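Local coordinates for protein putative fimbrium tip subunit Fim1C (Bacteroides ovatus, PDB 4EPS) that is probably a component of the fimbrium tip, part of the cell-surface filaments that mediate adhesion and biofilm formation, at residues 167-173 / 186-191; 172-176 / 266-270; 181-187 / 329-333; 302-306 / 322-326. All blocks are in the same frame, centred on the assembly; numbering follows the deposited sequence. Where two conformers were deposited one is given.

Contact 1. Residues 167-173 / 186-191; sequences PSTRYIF and PYVAMS
Thr169 and Ala189 form an antiparallel hydrogen-bonded pair that joins strand 187-190 to the long strand 148-174 in the fimbrillin-like region. Thr169 N gives to Ala189 O at 2.9 Å and Ala189 N returns a bond to Thr169 O at 2.8 Å; Tyr171 N adds a third bond to Tyr187 O. On the face carrying Tyr171 and Tyr187, Phe173 turns its edge to the face of Tyr187: Phe173 CE2 sits 3.5 Å above the plane of that ring, over its centre, with the planes at 58°. Having CG anti to the backbone N (chi1 179°) lays the Tyr187 ring beside Tyr171 CB and under Phe173. The Tyr187 hydroxyl is bonded to Gly278 O and Tyr274 OH. With an alanine here, Phe173 would probably lose the ring face its edge rests on, and Gly278 O would be left without this partner. On the other side of the sheet, the Arg170 guanidinium has Pro186 CG over one face and Ile172 CG1 over the opposite one. Its NE donates in plane to water 2, which also accepts from Tyr187 N and donates to Tyr171 O. Farther along, Ser191 OG donates to Pro167 O at 3.1 Å, in the carbonyl plane.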
loop_
_atom_site.group_PDB
_atom_site.type_symbol
_atom_site.label_atom_id
_atom_site.label_comp_id
_atom_site.label_asym_id
_atom_site.label_seq_id
_atom_site.Cartn_x
_atom_site.Cartn_y
_atom_site.Cartn_z
ATOM N N PRO A 167 -22.481 -6.970 4.660
ATOM C CA PRO A 167 -21.102 -6.676 4.243
ATOM C C PRO A 167 -20.496 -5.528 5.065
ATOM O O PRO A 167 -21.189 -4.600 5.488
ATOM C CB PRO A 167 -21.236 -6.269 2.769
ATOM C CG PRO A 167 -22.647 -5.927 2.568
ATOM C CD PRO A 167 -23.455 -6.679 3.574
ATOM N N SER A 168 -19.210 -5.652 5.374
ATOM C CA SER A 168 -18.466 -4.616 6.095
ATOM C C SER A 168 -17.040 -4.619 5.570
ATOM O O SER A 168 -16.598 -5.621 5.007
ATOM C CB SER A 168 -18.519 -4.812 7.608
ATOM O OG SER A 168 -17.949 -6.042 8.032
ATOM N N THR A 169 -16.341 -3.489 5.696
ATOM C CA THR A 169 -14.983 -3.398 5.162
ATOM C C THR A 169 -14.037 -2.757 6.156
ATOM O O THR A 169 -14.205 -1.597 6.513
ATOM C CB THR A 169 -14.968 -2.592 3.852
ATOM O OG1 THR A 169 -15.875 -3.177 2.939
ATOM C CG2 THR A 169 -13.536 -2.533 3.200
ATOM N N ARG A 170 -13.041 -3.508 6.594
ATOM C CA ARG A 170 -12.007 -2.912 7.420
ATOM C C ARG A 170 -11.043 -2.160 6.485
ATOM O O ARG A 170 -10.627 -2.704 5.460
ATOM C CB ARG A 170 -11.265 -3.971 8.241
ATOM C CG ARG A 170 -10.015 -3.396 8.901
ATOM C CD ARG A 170 -9.171 -4.443 9.539
ATOM N NE ARG A 170 -8.106 -3.817 10.326
ATOM C CZ ARG A 170 -7.145 -4.500 10.934
ATOM N NH1 ARG A 170 -7.090 -5.822 10.823
ATOM N NH2 ARG A 170 -6.218 -3.867 11.639
ATOM N N TYR A 171 -10.720 -0.912 6.827
ATOM C CA TYR A 171 -9.712 -0.145 6.101
ATOM C C TYR A 171 -8.443 -0.117 6.917
ATOM O O TYR A 171 -8.464 0.287 8.076
ATOM C CB TYR A 171 -10.171 1.307 5.830
ATOM C CG TYR A 171 -11.148 1.433 4.692
ATOM C CD1 TYR A 171 -12.491 1.104 4.861
ATOM C CD2 TYR A 171 -10.731 1.862 3.434
ATOM C CE1 TYR A 171 -13.391 1.180 3.804
ATOM C CE2 TYR A 171 -11.629 1.953 2.370
ATOM C CZ TYR A 171 -12.963 1.622 2.569
ATOM O OH TYR A 171 -13.877 1.679 1.552
ATOM N N ILE A 172 -7.351 -0.579 6.337
ATOM C CA ILE A 172 -6.027 -0.415 6.948
ATOM C C ILE A 172 -5.470 0.837 6.246
ATOM O O ILE A 172 -5.045 0.758 5.094
ATOM C CB ILE A 172 -5.140 -1.671 6.793
ATOM C CG1 ILE A 172 -5.775 -2.893 7.542
ATOM C CG2 ILE A 172 -3.692 -1.399 7.266
ATOM C CD1 ILE A 172 -5.361 -4.273 6.973
ATOM N N PHE A 173 -5.549 1.983 6.908
ATOM C CA PHE A 173 -5.060 3.233 6.318
ATOM C C PHE A 173 -3.556 3.296 6.417
ATOM O O PHE A 173 -2.985 2.990 7.476
ATOM C CB PHE A 173 -5.691 4.441 7.002
ATOM C CG PHE A 173 -7.169 4.565 6.720
ATOM C CD1 PHE A 173 -7.642 4.611 5.414
ATOM C CD2 PHE A 173 -8.085 4.654 7.764
ATOM C CE1 PHE A 173 -9.005 4.749 5.158
ATOM C CE2 PHE A 173 -9.448 4.832 7.506
ATOM C CZ PHE A 173 -9.894 4.884 6.212
ATOM N N PRO A 186 -9.549 -1.890 14.923
ATOM C CA PRO A 186 -9.789 -1.818 13.476
ATOM C C PRO A 186 -10.821 -0.760 13.087
ATOM O O PRO A 186 -11.801 -0.509 13.804
ATOM C CB PRO A 186 -10.294 -3.229 13.128
ATOM C CG PRO A 186 -9.633 -4.108 14.150
ATOM C CD PRO A 186 -9.721 -3.278 15.415
ATOM N N TYR A 187 -10.545 -0.090 11.973
ATOM C CA TYR A 187 -11.456 0.895 11.385
ATOM C C TYR A 187 -12.340 0.123 10.443
ATOM O O TYR A 187 -11.822 -0.441 9.492
ATOM C CB TYR A 187 -10.649 1.982 10.633
ATOM C CG TYR A 187 -11.549 3.009 9.983
ATOM C CD1 TYR A 187 -12.110 2.779 8.725
ATOM C CD2 TYR A 187 -11.858 4.203 10.635
ATOM C CE1 TYR A 187 -12.939 3.723 8.122
ATOM C CE2 TYR A 187 -12.701 5.148 10.049
ATOM C CZ TYR A 187 -13.238 4.902 8.795
ATOM O OH TYR A 187 -14.065 5.831 8.229
ATOM N N VAL A 188 -13.668 0.103 10.674
ATOM C CA VAL A 188 -14.554 -0.715 9.842
ATOM C C VAL A 188 -15.735 0.078 9.325
ATOM O O VAL A 188 -16.501 0.633 10.107
ATOM C CB VAL A 188 -15.056 -1.995 10.611
ATOM C CG1 VAL A 188 -15.895 -2.892 9.694
ATOM C CG2 VAL A 188 -13.887 -2.788 11.210
ATOM N N ALA A 189 -15.897 0.086 8.012
ATOM C CA ALA A 189 -17.049 0.693 7.334
ATOM C C ALA A 189 -18.195 -0.333 7.400
ATOM O O ALA A 189 -18.008 -1.461 6.968
ATOM C CB ALA A 189 -16.696 1.002 5.881
HETATM N N MSE A 190 -19.326 0.032 7.980
HETATM C CA MSE A 190 -20.461 -0.895 8.158
HETATM C C MSE A 190 -21.697 -0.367 7.475
HETATM O O MSE A 190 -21.853 0.845 7.321
HETATM C CB MSE A 190 -20.716 -1.090 9.653
HETATM C CG MSE A 190 -19.610 -1.887 10.322
HETATM SE SE MSE A 190 -19.770 -1.881 12.208
HETATM C CE MSE A 190 -18.993 -0.017 12.648
ATOM N N SER A 191 -22.587 -1.275 7.081
ATOM C CA SER A 191 -23.801 -0.951 6.339
ATOM C C SER A 191 -24.658 0.088 7.050
ATOM O O SER A 191 -24.794 0.057 8.276
ATOM C CB SER A 191 -24.635 -2.215 6.092
ATOM O OG SER A 191 -23.936 -3.091 5.219
HETATM O O HOH W 1 -22.187 -3.936 7.877
HETATM O O HOH W 2 -8.217 -0.899 10.535
#

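Contact 2. Residues 172-176 / 266-270; sequences IFTDA and HHLQV. With SO4 (sulfate ion), chain F.
Phe173 and Leu268 make the tight half of this contact, where strand 148-174 runs parallel to strand 261-267. Leu268 CD2 stands over one face of the Phe173 ring in a CH-pi contact, 4.2 Å from its centroid, while Leu268 CB lies 3.9 Å from Phe173 CD1. His266 O comes to the edge of the same ring, in its plane, and His266 CD2 touches Phe173 CE1. Backbone bonds fix the register: His266 N donates to Ile172 O, Thr174 N to His266 O, and Leu268 N to Thr174 O at 3.1 Å. Val280 and Met181 close round these apolar side chains.

The other half is polar and takes in an ion and a water. The His267 ring lies between Ala176 N, 3.2 Å above one face, and Gln269 CG on the opposite face. With CG anti to the backbone N (chi1 177°), this side chain carries NE2 to a sulfate, probably from the crystallisation liquor, where it donates to O1 at 2.9 Å and weakly to O4. Ala176 N gives a straighter bond (150°) to the same O4. Ser282 and Asn284 of the second subunit also bind the ion, and His267 ND1 is bonded to His267 ND1 of the second subunit. Water 3 bridges Thr174 O and Leu268 O. Thr174 OG1 donates to Asp175 O, the carbonyl of the next residue, where the chain leaves the strand. The arrangement is that of a parallel strand pair whose polar end forms part of a subunit interface.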
loop_
_atom_site.group_PDB
_atom_site.type_symbol
_atom_site.label_atom_id
_atom_site.label_comp_id
_atom_site.label_asym_id
_atom_site.label_seq_id
_atom_site.Cartn_x
_atom_site.Cartn_y
_atom_site.Cartn_z
ATOM N N ILE A 172 -7.351 -0.579 6.337
ATOM C CA ILE A 172 -6.027 -0.415 6.948
ATOM C C ILE A 172 -5.470 0.837 6.246
ATOM O O ILE A 172 -5.045 0.758 5.094
ATOM C CB ILE A 172 -5.140 -1.671 6.793
ATOM C CG1 ILE A 172 -5.775 -2.893 7.542
ATOM C CG2 ILE A 172 -3.692 -1.399 7.266
ATOM C CD1 ILE A 172 -5.361 -4.273 6.973
ATOM N N PHE A 173 -5.549 1.983 6.908
ATOM C CA PHE A 173 -5.060 3.233 6.318
ATOM C C PHE A 173 -3.556 3.296 6.417
ATOM O O PHE A 173 -2.985 2.990 7.476
ATOM C CB PHE A 173 -5.691 4.441 7.002
ATOM C CG PHE A 173 -7.169 4.565 6.720
ATOM C CD1 PHE A 173 -7.642 4.611 5.414
ATOM C CD2 PHE A 173 -8.085 4.654 7.764
ATOM C CE1 PHE A 173 -9.005 4.749 5.158
ATOM C CE2 PHE A 173 -9.448 4.832 7.506
ATOM C CZ PHE A 173 -9.894 4.884 6.212
ATOM N N THR A 174 -2.906 3.644 5.288
ATOM C CA THR A 174 -1.451 3.698 5.209
ATOM C C THR A 174 -0.963 5.036 4.676
ATOM O O THR A 174 -1.749 5.838 4.188
ATOM C CB THR A 174 -0.917 2.585 4.271
ATOM O OG1 THR A 174 -1.256 2.920 2.917
ATOM C CG2 THR A 174 -1.390 1.170 4.658
ATOM N N ASP A 175 0.351 5.246 4.754
ATOM C CA ASP A 175 1.017 6.374 4.128
ATOM C C ASP A 175 1.332 5.895 2.700
ATOM O O ASP A 175 0.950 4.767 2.333
ATOM C CB ASP A 175 2.288 6.792 4.928
ATOM C CG ASP A 175 3.447 5.798 4.965
ATOM O OD1 ASP A 175 3.358 4.725 4.294
ATOM O OD2 ASP A 175 4.430 6.057 5.704
ATOM N N ALA A 176 2.048 6.705 1.919
ATOM C CA ALA A 176 2.381 6.379 0.524
ATOM C C ALA A 176 3.292 5.170 0.393
ATOM O O ALA A 176 3.309 4.540 -0.667
ATOM C CB ALA A 176 3.043 7.592 -0.136
ATOM N N HIS A 266 -5.598 1.224 2.178
ATOM C CA HIS A 266 -5.836 2.464 1.461
ATOM C C HIS A 266 -4.865 3.544 1.890
ATOM O O HIS A 266 -4.758 3.844 3.078
ATOM C CB HIS A 266 -7.300 2.952 1.672
ATOM C CG HIS A 266 -7.589 4.263 0.988
ATOM N ND1 HIS A 266 -7.762 4.338 -0.395
ATOM C CD2 HIS A 266 -7.651 5.516 1.508
ATOM C CE1 HIS A 266 -7.938 5.631 -0.675
ATOM N NE2 HIS A 266 -7.873 6.386 0.435
ATOM N N HIS A 267 -4.211 4.170 0.916
ATOM C CA HIS A 267 -3.344 5.342 1.174
ATOM C C HIS A 267 -4.240 6.539 1.489
ATOM O O HIS A 267 -4.860 7.108 0.583
ATOM C CB HIS A 267 -2.421 5.645 -0.021
ATOM C CG HIS A 267 -1.572 6.890 0.170
ATOM N ND1 HIS A 267 -0.990 7.525 -0.909
ATOM C CD2 HIS A 267 -1.194 7.528 1.313
ATOM C CE1 HIS A 267 -0.307 8.557 -0.406
ATOM N NE2 HIS A 267 -0.405 8.605 0.924
ATOM N N LEU A 268 -4.346 6.888 2.776
ATOM C CA LEU A 268 -5.259 7.958 3.207
ATOM C C LEU A 268 -4.640 9.335 2.903
ATOM O O LEU A 268 -3.556 9.656 3.377
ATOM C CB LEU A 268 -5.592 7.802 4.715
ATOM C CG LEU A 268 -6.615 8.790 5.328
ATOM C CD1 LEU A 268 -8.015 8.671 4.634
ATOM C CD2 LEU A 268 -6.766 8.531 6.845
ATOM N N GLN A 269 -5.340 10.152 2.128
ATOM C CA GLN A 269 -4.829 11.482 1.753
ATOM C C GLN A 269 -5.864 12.562 1.877
ATOM O O GLN A 269 -7.055 12.318 1.687
ATOM C CB GLN A 269 -4.355 11.457 0.279
ATOM C CG GLN A 269 -3.161 10.507 0.042
ATOM C CD GLN A 269 -2.694 10.610 -1.373
ATOM O OE1 GLN A 269 -3.295 10.055 -2.316
ATOM N NE2 GLN A 269 -1.659 11.365 -1.559
ATOM N N VAL A 270 -5.397 13.799 2.083
ATOM C CA VAL A 270 -6.280 14.971 2.024
ATOM C C VAL A 270 -6.918 14.976 0.615
ATOM O O VAL A 270 -6.228 14.740 -0.378
ATOM C CB VAL A 270 -5.469 16.275 2.288
ATOM C CG1 VAL A 270 -6.308 17.526 1.970
ATOM C CG2 VAL A 270 -4.915 16.305 3.726
HETATM S S SO4 F . 2.243 10.639 2.332
HETATM O O1 SO4 F . 1.274 10.959 1.291
HETATM O O2 SO4 F . 3.554 10.582 1.709
HETATM O O3 SO4 F . 2.216 11.710 3.314
HETATM O O4 SO4 F . 2.000 9.379 2.937
HETATM O O HOH W 3 -1.278 9.043 4.588
#

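Contact 3. Residues 181-187 / 329-333; sequences MPEETPY and PNCVH
A histidine-carboxylate hydrogen bond joins two loops: segment 181-187 leads into strand 187-190, while segment 329-333 leads into strand 334-338 of an antiparallel sheet. His333 NE2 donates to Glu183 OE1 over 2.8 Å at 157°, using the anti lone pair of that oxygen. The acceptor lies nearly in the imidazole plane, whereas the carboxylate is turned almost perpendicular to the ring (87°). Glu183 CG sits between the backbone N and the carbonyl carbon (chi1 71°), and from there the extended chain brings OE1 to the ring edge. The second nitrogen, ND1, is bonded to the C-terminal carboxylate at Phe510 OXT, so carboxylates at both nitrogens would probably stabilise a positively charged imidazole.

Other side chains fix the tilt of this ring. Tyr187 turns its edge toward the His333 face, its CD2 3.7 Å from CE1 of the histidine. The selenomethionine Met181 lies at the ring edge through CG, and its terminal CE reaches 3.4 Å from His333 O. Val332 CG2 packs on the backbone of 182-183, 3.8 Å from Glu183 CA.

Toward the more exposed side, water takes a larger share. Water 4 donates to Pro182 O and Val332 O, at 2.7 Å from each, and water 5 donates to Asn330 O while accepting a longer bond from Thr185 N. Here Thr185 CG2 touches the Asn330 amide in one of the two conformers of the asparagine, so this contact is less certain. The whole is a loop-to-loop junction built round a histidine-carboxylate pair whose histidine is buried and ties in the chain's C-terminus.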
loop_
_atom_site.group_PDB
_atom_site.type_symbol
_atom_site.label_atom_id
_atom_site.label_comp_id
_atom_site.label_asym_id
_atom_site.label_seq_id
_atom_site.Cartn_x
_atom_site.Cartn_y
_atom_site.Cartn_z
HETATM N N MSE A 181 -0.989 3.258 9.512
HETATM C CA MSE A 181 -0.944 4.301 10.511
HETATM C C MSE A 181 -1.371 3.685 11.881
HETATM O O MSE A 181 -2.097 2.681 11.925
HETATM C CB MSE A 181 -1.753 5.556 10.085
HETATM C CG MSE A 181 -3.230 5.477 10.156
HETATM SE SE MSE A 181 -3.889 7.088 9.105
HETATM C CE MSE A 181 -3.326 8.593 10.272
ATOM N N PRO A 182 -0.807 4.188 12.996
ATOM C CA PRO A 182 -1.152 3.601 14.306
ATOM C C PRO A 182 -2.637 3.756 14.590
ATOM O O PRO A 182 -3.239 4.735 14.151
ATOM C CB PRO A 182 -0.320 4.425 15.301
ATOM C CG PRO A 182 0.695 5.147 14.484
ATOM C CD PRO A 182 0.098 5.351 13.136
ATOM N N GLU A 183 -3.241 2.788 15.274
ATOM C CA GLU A 183 -4.646 2.907 15.660
ATOM C C GLU A 183 -4.910 2.062 16.910
ATOM O O GLU A 183 -4.095 1.208 17.241
ATOM C CB GLU A 183 -5.608 2.561 14.516
ATOM C CG GLU A 183 -5.655 1.098 14.143
ATOM C CD GLU A 183 -6.441 0.780 12.892
ATOM O OE1 GLU A 183 -7.061 1.693 12.292
ATOM O OE2 GLU A 183 -6.391 -0.398 12.482
ATOM N N GLU A 184 -6.049 2.304 17.570
ATOM C CA GLU A 184 -6.426 1.590 18.793
ATOM C C GLU A 184 -7.199 0.313 18.492
ATOM O O GLU A 184 -7.029 -0.689 19.198
ATOM C CB GLU A 184 -7.262 2.500 19.703
ATOM C CG GLU A 184 -6.493 3.690 20.248
ATOM C CD GLU A 184 -5.274 3.377 21.100
ATOM O OE1 GLU A 184 -5.384 2.539 22.024
ATOM O OE2 GLU A 184 -4.212 3.992 20.852
ATOM N N THR A 185 -8.035 0.327 17.450
ATOM C CA THR A 185 -8.863 -0.820 17.083
ATOM C C THR A 185 -9.115 -0.783 15.575
ATOM O O THR A 185 -8.958 0.293 14.988
ATOM C CB THR A 185 -10.193 -0.731 17.925
ATOM O OG1 THR A 185 -10.855 -1.991 17.967
ATOM C CG2 THR A 185 -11.153 0.324 17.428
ATOM N N PRO A 186 -9.549 -1.890 14.923
ATOM C CA PRO A 186 -9.789 -1.818 13.476
ATOM C C PRO A 186 -10.821 -0.760 13.087
ATOM O O PRO A 186 -11.801 -0.509 13.804
ATOM C CB PRO A 186 -10.294 -3.229 13.128
ATOM C CG PRO A 186 -9.633 -4.108 14.150
ATOM C CD PRO A 186 -9.721 -3.278 15.415
ATOM N N TYR A 187 -10.545 -0.090 11.973
ATOM C CA TYR A 187 -11.456 0.895 11.385
ATOM C C TYR A 187 -12.340 0.123 10.443
ATOM O O TYR A 187 -11.822 -0.441 9.492
ATOM C CB TYR A 187 -10.649 1.982 10.633
ATOM C CG TYR A 187 -11.549 3.009 9.983
ATOM C CD1 TYR A 187 -12.110 2.779 8.725
ATOM C CD2 TYR A 187 -11.858 4.203 10.635
ATOM C CE1 TYR A 187 -12.939 3.723 8.122
ATOM C CE2 TYR A 187 -12.701 5.148 10.049
ATOM C CZ TYR A 187 -13.238 4.902 8.795
ATOM O OH TYR A 187 -14.065 5.831 8.229
ATOM N N PRO A 329 -11.903 7.408 21.416
ATOM C CA PRO A 329 -10.469 7.047 21.364
ATOM C C PRO A 329 -10.014 6.393 20.068
ATOM O O PRO A 329 -8.813 6.325 19.812
ATOM C CB PRO A 329 -10.315 6.056 22.537
ATOM C CG PRO A 329 -11.699 5.503 22.748
ATOM C CD PRO A 329 -12.585 6.686 22.520
ATOM N N ASN A 330 -10.959 5.918 19.262
ATOM C CA ASN A 330 -10.602 5.257 18.018
ATOM C C ASN A 330 -10.448 6.267 16.851
ATOM O O ASN A 330 -9.924 5.902 15.803
ATOM C CB ASN A 330 -11.639 4.164 17.695
ATOM C CG ASN A 330 -11.952 3.242 18.877
ATOM O OD1 ASN A 330 -11.078 2.873 19.676
ATOM N ND2 ASN A 330 -13.204 2.817 19.000
ATOM N N CYS A 331 -10.840 7.543 17.043
ATOM C CA CYS A 331 -10.747 8.552 15.962
ATOM C C CYS A 331 -9.353 9.182 15.872
ATOM O O CYS A 331 -9.140 10.325 16.244
ATOM C CB CYS A 331 -11.854 9.593 16.133
ATOM S SG CYS A 331 -13.525 8.913 15.916
ATOM N N VAL A 332 -8.395 8.399 15.368
ATOM C CA VAL A 332 -6.967 8.770 15.295
ATOM C C VAL A 332 -6.469 8.812 13.848
ATOM O O VAL A 332 -5.263 8.820 13.632
ATOM C CB VAL A 332 -6.151 7.724 16.133
ATOM C CG1 VAL A 332 -6.567 7.764 17.615
ATOM C CG2 VAL A 332 -6.308 6.298 15.562
ATOM N N HIS A 333 -7.385 8.822 12.858
ATOM C CA HIS A 333 -6.996 8.768 11.442
ATOM C C HIS A 333 -7.012 10.129 10.752
ATOM O O HIS A 333 -6.203 10.370 9.854
ATOM C CB HIS A 333 -7.917 7.800 10.677
ATOM C CG HIS A 333 -7.972 6.448 11.316
ATOM N ND1 HIS A 333 -9.000 6.097 12.171
ATOM C CD2 HIS A 333 -7.082 5.430 11.253
ATOM C CE1 HIS A 333 -8.723 4.866 12.579
ATOM N NE2 HIS A 333 -7.578 4.424 12.050
HETATM O O HOH W 4 -3.015 7.425 13.999
HETATM O O HOH W 5 -8.699 3.237 16.207
#

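Contact 4. Residues 302-306 / 322-326; sequences NPMPS and DALLR
The Asp322 carboxylate is gripped on both faces and at one edge. Above one face Ser306 N donates to Asp322 OD2 at 3.0 Å. Pro305 CD packs on the same side; from the opposite face Leu325 N reaches Asp322 OD1, also at 3.0 Å. In addition, Ser306 OG donates to the anti lone pair of Asp322 OD2 over 2.6 Å, so this one oxygen takes two bonds from a single residue. Ser306 OG lies between its backbone N and carbonyl carbon (chi1 63°), which holds the hydroxyl on the same oxygen as its own amide. Replacing Asp322 by an alanine would probably leave Ser306 N and OG without their acceptor and uncap the helix that begins at Ala323.

Beside this polar group the packing is apolar. Met304, a selenomethionine, was modelled in two conformers; in one of them it crosses Leu324 at about a right angle and its SE meets Leu325 CD1, so these contacts are less certain. Pro303 CG touches Leu324 CD2 at 4.1 Å. Asn302 OD1 accepts from Met304 N in an Asx turn just before helix 305-308. Asp322 is thus a helix N-cap whose capping carboxylate also holds the first turn of a second short helix.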
loop_
_atom_site.group_PDB
_atom_site.type_symbol
_atom_site.label_atom_id
_atom_site.label_comp_id
_atom_site.label_asym_id
_atom_site.label_seq_id
_atom_site.Cartn_x
_atom_site.Cartn_y
_atom_site.Cartn_z
ATOM N N ASN A 302 -3.434 11.855 13.788
ATOM C CA ASN A 302 -4.176 11.738 15.043
ATOM C C ASN A 302 -4.500 13.177 15.487
ATOM O O ASN A 302 -3.554 13.913 15.781
ATOM C CB ASN A 302 -3.338 10.957 16.088
ATOM C CG ASN A 302 -4.040 10.724 17.401
ATOM O OD1 ASN A 302 -4.874 11.516 17.820
ATOM N ND2 ASN A 302 -3.684 9.651 18.110
ATOM N N PRO A 303 -5.793 13.593 15.562
ATOM C CA PRO A 303 -6.091 15.005 15.895
ATOM C C PRO A 303 -6.316 15.279 17.382
ATOM O O PRO A 303 -6.798 16.370 17.733
ATOM C CB PRO A 303 -7.371 15.269 15.115
ATOM C CG PRO A 303 -8.098 13.922 15.164
ATOM C CD PRO A 303 -7.033 12.850 15.236
HETATM N N MSE A 304 -6.022 14.293 18.251
HETATM C CA MSE A 304 -6.212 14.510 19.683
HETATM C C MSE A 304 -5.211 15.541 20.185
HETATM O O MSE A 304 -4.018 15.451 19.872
HETATM C CB MSE A 304 -6.120 13.198 20.458
HETATM C CG MSE A 304 -7.385 12.405 20.346
HETATM SE SE MSE A 304 -7.064 10.541 20.577
HETATM C CE MSE A 304 -8.722 9.898 19.888
ATOM N N PRO A 305 -5.683 16.570 20.934
ATOM C CA PRO A 305 -4.746 17.622 21.380
ATOM C C PRO A 305 -3.645 17.103 22.333
ATOM O O PRO A 305 -2.515 17.604 22.287
ATOM C CB PRO A 305 -5.656 18.656 22.062
ATOM C CG PRO A 305 -6.886 17.944 22.420
ATOM C CD PRO A 305 -7.067 16.849 21.395
ATOM N N SER A 306 -3.936 16.076 23.145
ATOM C CA SER A 306 -2.905 15.534 24.057
ATOM C C SER A 306 -1.816 14.762 23.273
ATOM O O SER A 306 -0.749 14.484 23.816
ATOM C CB SER A 306 -3.528 14.651 25.136
ATOM O OG SER A 306 -4.174 13.511 24.597
ATOM N N ASP A 322 -8.493 15.891 27.765
ATOM C CA ASP A 322 -8.701 15.590 26.335
ATOM C C ASP A 322 -10.048 14.862 26.141
ATOM O O ASP A 322 -10.123 13.633 26.215
ATOM C CB ASP A 322 -7.525 14.776 25.737
ATOM C CG ASP A 322 -7.490 14.690 24.200
ATOM O OD1 ASP A 322 -8.571 14.786 23.565
ATOM O OD2 ASP A 322 -6.402 14.401 23.645
ATOM N N ALA A 323 -11.101 15.638 25.857
ATOM C CA ALA A 323 -12.470 15.151 25.654
ATOM C C ALA A 323 -12.588 14.233 24.438
ATOM O O ALA A 323 -13.383 13.294 24.467
ATOM C CB ALA A 323 -13.427 16.327 25.503
ATOM N N LEU A 324 -11.812 14.509 23.366
ATOM C CA LEU A 324 -11.821 13.693 22.155
ATOM C C LEU A 324 -11.260 12.292 22.448
ATOM O O LEU A 324 -11.849 11.306 22.011
ATOM C CB LEU A 324 -11.006 14.396 21.034
ATOM C CG LEU A 324 -10.858 13.666 19.680
ATOM C CD1 LEU A 324 -12.199 13.193 19.131
ATOM C CD2 LEU A 324 -10.165 14.580 18.642
ATOM N N LEU A 325 -10.116 12.214 23.151
ATOM C CA LEU A 325 -9.489 10.933 23.524
ATOM C C LEU A 325 -10.436 10.137 24.423
ATOM O O LEU A 325 -10.599 8.930 24.245
ATOM C CB LEU A 325 -8.144 11.187 24.246
ATOM C CG LEU A 325 -7.416 9.975 24.888
ATOM C CD1 LEU A 325 -7.067 8.900 23.842
ATOM C CD2 LEU A 325 -6.137 10.418 25.579
ATOM N N ARG A 326 -11.090 10.826 25.354
ATOM C CA ARG A 326 -12.018 10.193 26.291
ATOM C C ARG A 326 -13.290 9.649 25.590
ATOM O O ARG A 326 -13.666 8.499 25.824
ATOM C CB ARG A 326 -12.375 11.221 27.370
ATOM C CG ARG A 326 -13.165 10.697 28.548
ATOM C CD ARG A 326 -13.076 11.683 29.695
ATOM N NE ARG A 326 -13.655 12.985 29.352
ATOM C CZ ARG A 326 -13.027 14.149 29.478
ATOM N NH1 ARG A 326 -11.783 14.195 29.939
ATOM N NH2 ARG A 326 -13.643 15.276 29.155
#

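Contacts 1 and 2 share Ile172 and Phe173 on strand 148-174, which pairs antiparallel with strand 187-190 and parallel with strand 261-267. Contact 3 starts from the loop between the first two of these strands and meets both contacts through Phe173, which touches Met181, Tyr187 and His333. Backbone bonds dominate the two strand pairings, whereas contacts 3 and 4, made by loops and helix starts, depend on side-chain carboxylates. Contacts 2 and 4 are largely buried; 1 and 3 are partly open. Waters bridge backbone atoms in contacts 1, 2 and 3. Of the four, contact 2 alone touches the second subunit. Contact 4 packs against contact 3 through Met304 and Pro303, about 10 Å from contact 1 at the nearest atoms.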